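Long-range contacts in murein peptide amidase A (Escherichia coli O157:H7, PDB 5HXD), which probably hydrolyses the gamma-D-glutamyl-diaminopimelate amide bond of murein tripeptide during cell-wall peptide degradation, as a zinc-dependent member of the peptidase M14 family: residues G11-G16 against I30-P35; L25-I30 against V79-C84; G42-G47 against P150-S155; N98-A103 against P132-E137. One frame throughout, in Å; residues are numbered along the deposited sequence.

Contact 1: G11-G16 against I30-P35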
loop_
_atom_site.group_PDB
_atom_site.type_symbol
_atom_site.label_atom_id
_atom_site.label_comp_id
_atom_site.label_asym_id
_atom_site.label_seq_id
_atom_site.Cartn_x
_atom_site.Cartn_y
_atom_site.Cartn_z
ATOM N N GLY A 11 -14.194 6.132 -8.696
ATOM C CA GLY A 11 -14.089 5.081 -7.700
ATOM C C GLY A 11 -13.726 3.721 -8.276
ATOM O O GLY A 11 -13.196 2.849 -7.577
ATOM N N ALA A 12 -14.026 3.522 -9.554
ATOM C CA ALA A 12 -13.697 2.260 -10.197
ATOM C C ALA A 12 -12.672 2.490 -11.290
ATOM O O ALA A 12 -12.306 3.632 -11.582
ATOM C CB ALA A 12 -14.942 1.593 -10.758
ATOM N N PHE A 13 -12.201 1.396 -11.878
ATOM C CA PHE A 13 -11.279 1.468 -12.995
ATOM C C PHE A 13 -12.059 1.404 -14.315
ATOM O O PHE A 13 -13.031 0.642 -14.439
ATOM C CB PHE A 13 -10.243 0.329 -12.930
ATOM C CG PHE A 13 -9.176 0.520 -11.877
ATOM C CD1 PHE A 13 -8.166 1.455 -12.054
ATOM C CD2 PHE A 13 -9.176 -0.252 -10.719
ATOM C CE1 PHE A 13 -7.191 1.648 -11.100
ATOM C CE2 PHE A 13 -8.188 -0.076 -9.748
ATOM C CZ PHE A 13 -7.194 0.875 -9.940
ATOM N N PRO A 14 -11.648 2.215 -15.304
ATOM C CA PRO A 14 -12.129 2.004 -16.673
ATOM C C PRO A 14 -11.726 0.610 -17.163
ATOM O O PRO A 14 -10.643 0.136 -16.804
ATOM C CB PRO A 14 -11.424 3.110 -17.476
ATOM C CG PRO A 14 -10.225 3.502 -16.639
ATOM C CD PRO A 14 -10.689 3.331 -15.209
ATOM N N PRO A 15 -12.576 -0.029 -17.988
ATOM C CA PRO A 15 -12.411 -1.405 -18.500
ATOM C C PRO A 15 -11.022 -1.734 -19.083
ATOM O O PRO A 15 -10.241 -0.832 -19.390
ATOM C CB PRO A 15 -13.470 -1.491 -19.611
ATOM C CG PRO A 15 -14.480 -0.451 -19.272
ATOM C CD PRO A 15 -13.743 0.651 -18.584
ATOM N N GLY A 16 -10.739 -3.024 -19.250
ATOM C CA GLY A 16 -9.529 -3.469 -19.920
ATOM C C GLY A 16 -8.377 -3.831 -18.997
ATOM O O GLY A 16 -7.203 -3.628 -19.325
ATOM N N ILE A 30 -1.495 -7.654 -11.998
ATOM C CA ILE A 30 -2.490 -6.930 -12.781
ATOM C C ILE A 30 -1.819 -5.860 -13.638
ATOM O O ILE A 30 -0.919 -5.167 -13.165
ATOM C CB ILE A 30 -3.552 -6.269 -11.845
ATOM C CG1 ILE A 30 -4.211 -7.331 -10.966
ATOM C CG2 ILE A 30 -4.600 -5.521 -12.634
ATOM C CD1 ILE A 30 -4.953 -6.775 -9.732
ATOM N N TRP A 31 -2.241 -5.728 -14.893
ATOM C CA TRP A 31 -1.776 -4.612 -15.708
ATOM C C TRP A 31 -2.860 -4.057 -16.599
ATOM O O TRP A 31 -3.889 -4.690 -16.850
ATOM C CB TRP A 31 -0.566 -4.995 -16.566
ATOM C CG TRP A 31 -0.856 -5.950 -17.671
ATOM C CD1 TRP A 31 -1.347 -7.221 -17.551
ATOM C CD2 TRP A 31 -0.648 -5.731 -19.078
ATOM N NE1 TRP A 31 -1.458 -7.804 -18.792
ATOM C CE2 TRP A 31 -1.039 -6.912 -19.744
ATOM C CE3 TRP A 31 -0.171 -4.655 -19.828
ATOM C CZ2 TRP A 31 -0.967 -7.043 -21.134
ATOM C CZ3 TRP A 31 -0.090 -4.790 -21.209
ATOM C CH2 TRP A 31 -0.491 -5.973 -21.848
ATOM N N PHE A 32 -2.588 -2.858 -17.087
ATOM C CA PHE A 32 -3.571 -2.070 -17.787
ATOM C C PHE A 32 -3.015 -1.705 -19.136
ATOM O O PHE A 32 -2.421 -0.643 -19.273
ATOM C CB PHE A 32 -3.906 -0.815 -16.978
ATOM C CG PHE A 32 -4.455 -1.112 -15.613
ATOM C CD1 PHE A 32 -5.814 -1.197 -15.408
ATOM C CD2 PHE A 32 -3.609 -1.328 -14.543
ATOM C CE1 PHE A 32 -6.323 -1.489 -14.163
ATOM C CE2 PHE A 32 -4.116 -1.613 -13.288
ATOM C CZ PHE A 32 -5.473 -1.693 -13.103
ATOM N N PRO A 33 -3.183 -2.598 -20.129
ATOM C CA PRO A 33 -2.657 -2.380 -21.487
ATOM C C PRO A 33 -3.197 -1.096 -22.109
ATOM O O PRO A 33 -4.389 -0.789 -21.949
ATOM C CB PRO A 33 -3.137 -3.620 -22.273
ATOM C CG PRO A 33 -4.190 -4.233 -21.450
ATOM C CD PRO A 33 -3.909 -3.874 -20.016
ATOM N N ALA A 34 -2.324 -0.352 -22.791
ATOM C CA ALA A 34 -2.704 0.907 -23.432
ATOM C C ALA A 34 -3.748 0.600 -24.472
ATOM O O ALA A 34 -3.640 -0.413 -25.174
ATOM C CB ALA A 34 -1.500 1.607 -24.051
ATOM N N PRO A 35 -4.780 1.453 -24.549
ATOM C CA PRO A 35 -5.921 1.274 -25.455
ATOM C C PRO A 35 -5.462 1.011 -26.897
ATOM O O PRO A 35 -5.697 -0.100 -27.387
ATOM C CB PRO A 35 -6.678 2.602 -25.340
ATOM C CG PRO A 35 -6.268 3.166 -24.033
ATOM C CD PRO A 35 -4.857 2.727 -23.811
#
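Phe13 and Phe32 meet ring to ring, and these rings make the main side-chain contact between G11-G16 and I30-P35. The end of Phe32 comes over one face of Phe13: its CZ stands 4.2 Å above the Phe13 ring plane, over the centre, while Phe32 CE1 is 4.1 Å from Phe13 CD1. The planes are 38° apart and the two side chains cross at about a right angle. Both rings are turned back beside their own backbone N, with CG anti to the carbonyl carbon (chi1 -74° in Phe13, -60° in Phe32). In Phe32 this turn brings the far end of the ring, CE1 and CZ, to Phe13, although CB does not point there. The fold here is a two-stranded antiparallel hairpin, strands 18-22 and 28-31, set beside the main sheet; G11-G16 is the loop that leads into its first strand, and I30-P35 carries on from its second. Helix 53-65 backs the ring pair, with Leu63 touching both rings, and the second subunit reaches it too, its Leu88 packing on Phe13 and its Leu86 on Phe32. The other point of touch is made by backbone: the carbonyl O of Gly16 lies 3.4 Å from Pro33 CD and 3.7 Å from Pro33 CG. That same CD lies 3.8 Å above the plane of the Trp31 indole, offset toward its rim.

Contact 2: L25-I30 against V79-C84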
loop_
_atom_site.group_PDB
_atom_site.type_symbol
_atom_site.label_atom_id
_atom_site.label_comp_id
_atom_site.label_asym_id
_atom_site.label_seq_id
_atom_site.Cartn_x
_atom_site.Cartn_y
_atom_site.Cartn_z
ATOM N N LEU A 25 2.229 -15.396 -3.016
ATOM C CA LEU A 25 1.155 -15.789 -2.104
ATOM C C LEU A 25 -0.180 -16.009 -2.831
ATOM O O LEU A 25 -1.185 -16.378 -2.220
ATOM C CB LEU A 25 0.994 -14.744 -0.980
ATOM C CG LEU A 25 2.082 -14.648 0.111
ATOM C CD1 LEU A 25 1.638 -13.789 1.303
ATOM C CD2 LEU A 25 2.525 -16.032 0.594
ATOM N N GLY A 26 -0.202 -15.781 -4.135
ATOM C CA GLY A 26 -1.374 -16.132 -4.923
ATOM C C GLY A 26 -2.221 -14.982 -5.443
ATOM O O GLY A 26 -3.261 -15.215 -6.047
ATOM N N ALA A 27 -1.795 -13.746 -5.220
ATOM C CA ALA A 27 -2.550 -12.605 -5.723
ATOM C C ALA A 27 -2.340 -12.470 -7.232
ATOM O O ALA A 27 -1.359 -12.985 -7.767
ATOM C CB ALA A 27 -2.138 -11.337 -5.009
ATOM N N PRO A 28 -3.263 -11.798 -7.934
ATOM C CA PRO A 28 -2.937 -11.661 -9.360
ATOM C C PRO A 28 -1.946 -10.542 -9.605
ATOM O O PRO A 28 -1.908 -9.557 -8.867
ATOM C CB PRO A 28 -4.289 -11.357 -10.021
ATOM C CG PRO A 28 -5.156 -10.849 -8.933
ATOM C CD PRO A 28 -4.642 -11.387 -7.624
ATOM N N LEU A 29 -1.115 -10.717 -10.621
ATOM C CA LEU A 29 -0.337 -9.605 -11.133
ATOM C C LEU A 29 -1.179 -8.924 -12.219
ATOM O O LEU A 29 -1.578 -9.544 -13.188
ATOM C CB LEU A 29 1.019 -10.094 -11.631
ATOM C CG LEU A 29 1.855 -10.698 -10.481
ATOM C CD1 LEU A 29 3.027 -11.501 -10.995
ATOM C CD2 LEU A 29 2.347 -9.617 -9.520
ATOM N N ILE A 30 -1.495 -7.654 -11.998
ATOM C CA ILE A 30 -2.490 -6.930 -12.781
ATOM C C ILE A 30 -1.819 -5.860 -13.638
ATOM O O ILE A 30 -0.919 -5.167 -13.165
ATOM C CB ILE A 30 -3.552 -6.269 -11.845
ATOM C CG1 ILE A 30 -4.211 -7.331 -10.966
ATOM C CG2 ILE A 30 -4.600 -5.521 -12.634
ATOM C CD1 ILE A 30 -4.953 -6.775 -9.732
ATOM N N VAL A 79 3.825 -3.929 -8.769
ATOM C CA VAL A 79 4.700 -5.025 -9.160
ATOM C C VAL A 79 4.686 -6.113 -8.075
ATOM O O VAL A 79 4.712 -7.309 -8.377
ATOM C CB VAL A 79 6.145 -4.515 -9.420
ATOM C CG1 VAL A 79 7.126 -5.661 -9.501
ATOM C CG2 VAL A 79 6.215 -3.679 -10.703
ATOM N N ASN A 80 4.565 -5.681 -6.817
ATOM C CA ASN A 80 4.731 -6.539 -5.643
ATOM C C ASN A 80 3.507 -6.541 -4.734
ATOM O O ASN A 80 3.574 -6.052 -3.628
ATOM C CB ASN A 80 5.967 -6.060 -4.878
ATOM C CG ASN A 80 6.285 -6.883 -3.648
ATOM O OD1 ASN A 80 5.758 -7.976 -3.452
ATOM N ND2 ASN A 80 7.181 -6.361 -2.819
ATOM N N PRO A 81 2.379 -7.099 -5.194
ATOM C CA PRO A 81 1.129 -6.986 -4.425
ATOM C C PRO A 81 1.121 -7.692 -3.060
ATOM O O PRO A 81 0.246 -7.381 -2.231
ATOM C CB PRO A 81 0.084 -7.615 -5.358
ATOM C CG PRO A 81 0.838 -8.396 -6.346
ATOM C CD PRO A 81 2.181 -7.778 -6.483
ATOM N N ASP A 82 2.053 -8.622 -2.833
ATOM C CA ASP A 82 2.234 -9.231 -1.503
ATOM C C ASP A 82 3.010 -8.274 -0.591
ATOM O O ASP A 82 2.780 -8.229 0.610
ATOM C CB ASP A 82 2.982 -10.577 -1.574
ATOM C CG ASP A 82 2.193 -11.666 -2.272
ATOM O OD1 ASP A 82 0.967 -11.522 -2.468
ATOM O OD2 ASP A 82 2.817 -12.686 -2.618
ATOM N N GLY A 83 3.954 -7.544 -1.185
ATOM C CA GLY A 83 4.660 -6.472 -0.508
ATOM C C GLY A 83 3.701 -5.415 0.015
ATOM O O GLY A 83 3.659 -5.198 1.236
ATOM N N CYS A 84 2.934 -4.777 -0.889
ATOM C CA CYS A 84 1.988 -3.708 -0.532
ATOM C C CYS A 84 1.045 -4.141 0.635
ATOM O O CYS A 84 0.814 -3.368 1.572
ATOM C CB CYS A 84 1.117 -3.249 -1.736
ATOM S SG CYS A 84 1.698 -3.484 -3.452
#
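Val79 touches Leu29 through its backbone: the carbonyl O of Val79 is 3.5 Å from Leu29 CD2. This is where a capped helix N-terminus, that of helix 81-85, packs against the hairpin strand 28-31 and the turn before it, the two segments running roughly in opposite directions. Asn80 takes the N-cap position, turned away from the hairpin, and its OD1 accepts a weak capping bond from Gly83 N. Pro81, in the first turn, presents its ring to the strand. Leu29 crosses that ring at about a right angle, with CD2 3.6 Å from Pro81 CD, and Ala27 CB lies 4.3 Å from Pro81 CB. Across the dimer interface, Gln85 of the second subunit packs on Pro81 and donates to Pro28 O. Asp82 brings the polar grip. Its CG is anti to the carbonyl carbon (chi1 -67°), which sends the carboxylate to the turn; Asp82 OD2 accepts from Leu25 N at 2.8 Å, met on the syn side and 19° out of the carboxylate plane, while OD1 shares a hydrogen bond with Ser23 OG. Past Gly83, Cys84 is tied twice, by its disulfide to Cys78 and by the helical bond from Cys84 N to Asn80 O, 3.1 Å long.

Contact 3: G42-G47 against P150-S155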
loop_
_atom_site.group_PDB
_atom_site.type_symbol
_atom_site.label_atom_id
_atom_site.label_comp_id
_atom_site.label_asym_id
_atom_site.label_seq_id
_atom_site.Cartn_x
_atom_site.Cartn_y
_atom_site.Cartn_z
ATOM N N GLY A 42 4.970 3.294 -24.062
ATOM C CA GLY A 42 5.936 2.984 -23.032
ATOM C C GLY A 42 5.262 2.306 -21.857
ATOM O O GLY A 42 4.090 1.937 -21.936
ATOM N N LEU A 43 5.993 2.146 -20.762
ATOM C CA LEU A 43 5.463 1.411 -19.613
ATOM C C LEU A 43 5.577 2.245 -18.346
ATOM O O LEU A 43 6.644 2.815 -18.065
ATOM C CB LEU A 43 6.204 0.076 -19.455
ATOM C CG LEU A 43 5.823 -0.900 -18.338
ATOM C CD1 LEU A 43 4.320 -1.118 -18.265
ATOM C CD2 LEU A 43 6.550 -2.212 -18.573
ATOM N N ILE A 44 4.484 2.334 -17.587
ATOM C CA ILE A 44 4.535 3.039 -16.305
ATOM C C ILE A 44 4.278 2.069 -15.149
ATOM O O ILE A 44 3.288 1.338 -15.111
ATOM C CB ILE A 44 3.546 4.224 -16.264
ATOM C CG1 ILE A 44 3.761 5.120 -17.488
ATOM C CG2 ILE A 44 3.752 5.049 -14.996
ATOM C CD1 ILE A 44 2.531 5.895 -17.913
ATOM N N LEU A 45 5.200 2.082 -14.203
ATOM C CA LEU A 45 5.345 1.011 -13.234
ATOM C C LEU A 45 5.252 1.587 -11.845
ATOM O O LEU A 45 5.653 2.740 -11.631
ATOM C CB LEU A 45 6.708 0.334 -13.417
ATOM C CG LEU A 45 6.928 -1.160 -13.597
ATOM C CD1 LEU A 45 6.062 -1.725 -14.692
ATOM C CD2 LEU A 45 8.379 -1.375 -13.920
ATOM N N ALA A 46 4.762 0.789 -10.894
ATOM C CA ALA A 46 4.771 1.202 -9.503
ATOM C C ALA A 46 4.732 0.026 -8.534
ATOM O O ALA A 46 4.512 -1.119 -8.929
ATOM C CB ALA A 46 3.618 2.130 -9.235
ATOM N N GLY A 47 4.956 0.326 -7.257
ATOM C CA GLY A 47 4.881 -0.680 -6.218
ATOM C C GLY A 47 5.874 -1.825 -6.303
ATOM O O GLY A 47 5.598 -2.920 -5.799
ATOM N N PRO A 150 8.040 -2.473 -24.808
ATOM C CA PRO A 150 7.727 -1.047 -24.646
ATOM C C PRO A 150 8.794 -0.121 -25.219
ATOM O O PRO A 150 9.936 -0.545 -25.384
ATOM C CB PRO A 150 7.635 -0.882 -23.125
ATOM C CG PRO A 150 8.519 -1.952 -22.593
ATOM C CD PRO A 150 8.355 -3.116 -23.527
ATOM N N ALA A 151 8.421 1.124 -25.498
ATOM C CA ALA A 151 9.370 2.137 -25.951
ATOM C C ALA A 151 10.343 2.524 -24.838
ATOM O O ALA A 151 11.493 2.894 -25.093
ATOM C CB ALA A 151 8.625 3.361 -26.446
ATOM N N TRP A 152 9.853 2.451 -23.602
ATOM C CA TRP A 152 10.614 2.808 -22.408
ATOM C C TRP A 152 9.842 2.382 -21.157
ATOM O O TRP A 152 8.730 1.851 -21.257
ATOM C CB TRP A 152 10.897 4.305 -22.382
ATOM C CG TRP A 152 9.717 5.150 -22.759
ATOM C CD1 TRP A 152 9.488 5.749 -23.965
ATOM C CD2 TRP A 152 8.609 5.499 -21.923
ATOM N NE1 TRP A 152 8.306 6.454 -23.930
ATOM C CE2 TRP A 152 7.747 6.313 -22.690
ATOM C CE3 TRP A 152 8.262 5.206 -20.594
ATOM C CZ2 TRP A 152 6.564 6.833 -22.173
ATOM C CZ3 TRP A 152 7.089 5.718 -20.089
ATOM C CH2 TRP A 152 6.253 6.522 -20.871
ATOM N N VAL A 153 10.437 2.600 -19.987
ATOM C CA VAL A 153 9.794 2.289 -18.719
ATOM C C VAL A 153 10.041 3.396 -17.703
ATOM O O VAL A 153 11.178 3.771 -17.481
ATOM C CB VAL A 153 10.309 0.936 -18.130
ATOM C CG1 VAL A 153 9.538 0.545 -16.848
ATOM C CG2 VAL A 153 10.206 -0.176 -19.158
ATOM N N VAL A 154 8.982 3.918 -17.086
ATOM C CA VAL A 154 9.139 4.747 -15.889
ATOM C C VAL A 154 8.693 3.959 -14.647
ATOM O O VAL A 154 7.544 3.512 -14.555
ATOM C CB VAL A 154 8.336 6.070 -15.961
ATOM C CG1 VAL A 154 8.352 6.761 -14.605
ATOM C CG2 VAL A 154 8.904 7.000 -17.027
ATOM N N SER A 155 9.612 3.778 -13.705
ATOM C CA SER A 155 9.335 3.042 -12.476
ATOM C C SER A 155 9.389 3.963 -11.263
ATOM O O SER A 155 10.437 4.505 -10.938
ATOM C CB SER A 155 10.327 1.900 -12.310
ATOM O OG SER A 155 10.365 1.475 -10.966
#
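Trp152 lays its indole over Gly42, whose CA is 3.8 Å from the centroid of the six-membered ring and only 9° off the ring normal, a CH-pi contact. It covers the entry to two neighbouring parallel strands, 43-45 and 153-157, inside the mixed sheet of this M14 alpha/beta fold, neither of them an outermost strand. The ring gets there because Trp152 CG stands between the backbone N and the carbonyl carbon (chi1 44°), folding the indole back toward the other strand; Ile44 CG1 then meets the ring edge at CZ3. Three backbone bonds hold the strands together: Leu43 N to Trp152 O, Val154 N to Leu43 O and Leu45 N to Val154 O, each 2.8 Å. On one face of the sheet Leu43, Leu45, Val153 and Ser155 line up, and helix 136-148 packs on the two leucines. Ile44 and Val154 point to the other face, where Leu59 of helix 53-65 meets Ile44. Strand 153-157 runs on to His157, a predicted ligand of the catalytic zinc, and the Ser155 side chain is about 8 Å from the bound zinc ion. Next to Ser155, the Leu45 side chain crosses that of Val153 obliquely, its CD2 3.7 Å from Val153 CG1 and 4.1 Å from Ser155 CB.

Contact 4: N98-A103 against P132-E137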
loop_
_atom_site.group_PDB
_atom_site.type_symbol
_atom_site.label_atom_id
_atom_site.label_comp_id
_atom_site.label_asym_id
_atom_site.label_seq_id
_atom_site.Cartn_x
_atom_site.Cartn_y
_atom_site.Cartn_z
ATOM N N ASN A 98 14.067 -5.550 -6.326
ATOM C CA ASN A 98 14.930 -4.665 -7.086
ATOM C C ASN A 98 16.393 -5.014 -6.861
ATOM O O ASN A 98 17.273 -4.179 -7.064
ATOM C CB ASN A 98 14.673 -3.204 -6.717
ATOM C CG ASN A 98 15.024 -2.238 -7.842
ATOM O OD1 ASN A 98 14.676 -2.451 -9.009
ATOM N ND2 ASN A 98 15.694 -1.157 -7.489
ATOM N N ARG A 99 16.639 -6.243 -6.418
ATOM C CA ARG A 99 17.978 -6.825 -6.473
ATOM C C ARG A 99 17.851 -8.202 -7.088
ATOM O O ARG A 99 18.834 -8.937 -7.180
ATOM C CB ARG A 99 18.643 -6.926 -5.087
ATOM C CG ARG A 99 18.801 -5.616 -4.340
ATOM C CD ARG A 99 19.763 -4.686 -5.037
ATOM N NE ARG A 99 19.900 -3.429 -4.325
ATOM C CZ ARG A 99 19.036 -2.419 -4.399
ATOM N NH1 ARG A 99 17.948 -2.512 -5.159
ATOM N NH2 ARG A 99 19.253 -1.318 -3.688
ATOM N N ASN A 100 16.635 -8.535 -7.518
ATOM C CA ASN A 100 16.304 -9.865 -8.040
ATOM C C ASN A 100 16.241 -10.015 -9.591
ATOM O O ASN A 100 15.941 -11.096 -10.098
ATOM C CB ASN A 100 14.964 -10.306 -7.433
ATOM C CG ASN A 100 14.755 -11.818 -7.481
ATOM O OD1 ASN A 100 13.744 -12.302 -8.006
ATOM N ND2 ASN A 100 15.713 -12.571 -6.935
ATOM N N PHE A 101 16.520 -8.962 -10.354
ATOM C CA PHE A 101 16.370 -9.066 -11.801
ATOM C C PHE A 101 17.601 -9.703 -12.447
ATOM O O PHE A 101 18.741 -9.363 -12.109
ATOM C CB PHE A 101 16.079 -7.689 -12.414
ATOM C CG PHE A 101 14.671 -7.217 -12.187
ATOM C CD1 PHE A 101 13.697 -7.414 -13.157
ATOM C CD2 PHE A 101 14.314 -6.600 -11.000
ATOM C CE1 PHE A 101 12.381 -6.996 -12.960
ATOM C CE2 PHE A 101 13.001 -6.175 -10.791
ATOM C CZ PHE A 101 12.029 -6.378 -11.786
ATOM N N PRO A 102 17.370 -10.633 -13.397
ATOM C CA PRO A 102 18.428 -11.412 -14.055
ATOM C C PRO A 102 19.391 -10.581 -14.920
ATOM O O PRO A 102 19.928 -11.098 -15.896
ATOM C CB PRO A 102 17.642 -12.397 -14.920
ATOM C CG PRO A 102 16.338 -11.719 -15.166
ATOM C CD PRO A 102 16.031 -11.006 -13.889
ATOM N N ALA A 103 19.612 -9.324 -14.549
ATOM C CA ALA A 103 20.694 -8.514 -15.098
ATOM C C ALA A 103 22.048 -9.212 -14.965
ATOM O O ALA A 103 22.198 -10.152 -14.177
ATOM C CB ALA A 103 20.735 -7.166 -14.406
ATOM N N PRO A 132 19.388 -15.683 -9.986
ATOM C CA PRO A 132 19.016 -14.522 -10.810
ATOM C C PRO A 132 17.594 -14.628 -11.305
ATOM O O PRO A 132 17.277 -15.625 -11.955
ATOM C CB PRO A 132 19.999 -14.583 -11.987
ATOM C CG PRO A 132 20.651 -15.935 -11.899
ATOM C CD PRO A 132 20.662 -16.263 -10.435
ATOM N N GLY A 133 16.746 -13.651 -10.991
ATOM C CA GLY A 133 15.362 -13.708 -11.430
ATOM C C GLY A 133 14.552 -14.795 -10.738
ATOM O O GLY A 133 13.585 -15.289 -11.316
ATOM N N SER A 134 14.916 -15.158 -9.502
ATOM C CA SER A 134 14.216 -16.227 -8.788
ATOM C C SER A 134 12.702 -15.982 -8.589
ATOM O O SER A 134 11.891 -16.909 -8.725
ATOM C CB SER A 134 14.872 -16.467 -7.412
ATOM O OG SER A 134 14.413 -15.566 -6.409
ATOM N N GLU A 135 12.317 -14.750 -8.265
ATOM C CA GLU A 135 10.977 -14.521 -7.729
ATOM C C GLU A 135 9.877 -14.443 -8.809
ATOM O O GLU A 135 10.110 -13.928 -9.904
ATOM C CB GLU A 135 10.971 -13.251 -6.870
ATOM C CG GLU A 135 11.954 -13.292 -5.702
ATOM C CD GLU A 135 11.771 -14.522 -4.804
ATOM O OE1 GLU A 135 10.777 -14.587 -4.026
ATOM O OE2 GLU A 135 12.634 -15.425 -4.895
ATOM N N PRO A 136 8.666 -14.947 -8.483
ATOM C CA PRO A 136 7.573 -14.981 -9.458
ATOM C C PRO A 136 7.175 -13.588 -9.924
ATOM O O PRO A 136 6.967 -13.411 -11.124
ATOM C CB PRO A 136 6.423 -15.665 -8.698
ATOM C CG PRO A 136 6.780 -15.604 -7.279
ATOM C CD PRO A 136 8.270 -15.512 -7.182
ATOM N N GLU A 137 7.081 -12.629 -9.007
ATOM C CA GLU A 137 6.866 -11.238 -9.377
ATOM C C GLU A 137 7.901 -10.746 -10.386
ATOM O O GLU A 137 7.576 -9.967 -11.275
ATOM C CB GLU A 137 6.908 -10.337 -8.147
ATOM C CG GLU A 137 5.783 -10.530 -7.158
ATOM C CD GLU A 137 6.081 -11.593 -6.129
ATOM O OE1 GLU A 137 7.183 -12.179 -6.156
ATOM O OE2 GLU A 137 5.199 -11.851 -5.292
#
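Asn100 reaches across with its amide to Ser134 and Glu135. CB leaves the backbone toward P132-E137, and with CG anti to the backbone N (chi1 -159°) the amide is carried up to the start of helix 136-148. Asn100 CG lies 3.6 Å from Glu135 CG, the two side chains crossing at about a right angle. Asn100 OD1 accepts from Glu135 N at 2.8 Å with a fairly straight N-H, the donor lying in the carbonyl plane on a lone pair; Thr138 OG1 bonds to the same oxygen. At the other branch Asn100 ND2 has its stronger partner in Thr128 O and adds a weak bond to Ser134 OG, 3.3 Å away. Behind the amide, the backbone O of Asn100 takes a weak bond from Gly133 N. Farther out Pro102 CD rests 3.7 Å from Gly133 CA, and Pro102 meets Pro132 at the surface. N98-A103 holds the Asn-Arg-Asn-Phe sequence familiar from M14 carboxypeptidases, and Phe101, turned away from P132-E137, lies about 8 Å by side chain from the predicted zinc ligands His49 and His157. Glu135 occupies the N-cap position of the helix, and its OE1 accepts from Asn91 and Asn93. An N-H donor at OD1 and a carbonyl acceptor at ND2 support this orientation of the Asn100 amide, and the buried group ties a loop near the predicted zinc site to the helix start mainly through polar bonds.

How the contacts relate
Contact 3 is the core, about 6 Å from the chain centre by its own centre, and is held by backbone bonds and apolar side chains between sheet strands. Contact 2 is buried as well but lies farther out, and shares strand 28-31 with contact 1; both reach the second subunit. Contact 1 is partly buried and mainly apolar, whereas contact 4, also partly buried, relies on an amide and a helix start. Contact 2 joins its neighbours directly: Val79 N and Asn80 N probably bond to Ala46 O and Gly47 O of contact 3, while the carboxylate oxygen Asp82 OD2 comes within 3.7 Å of Glu137 OE2 in contact 4.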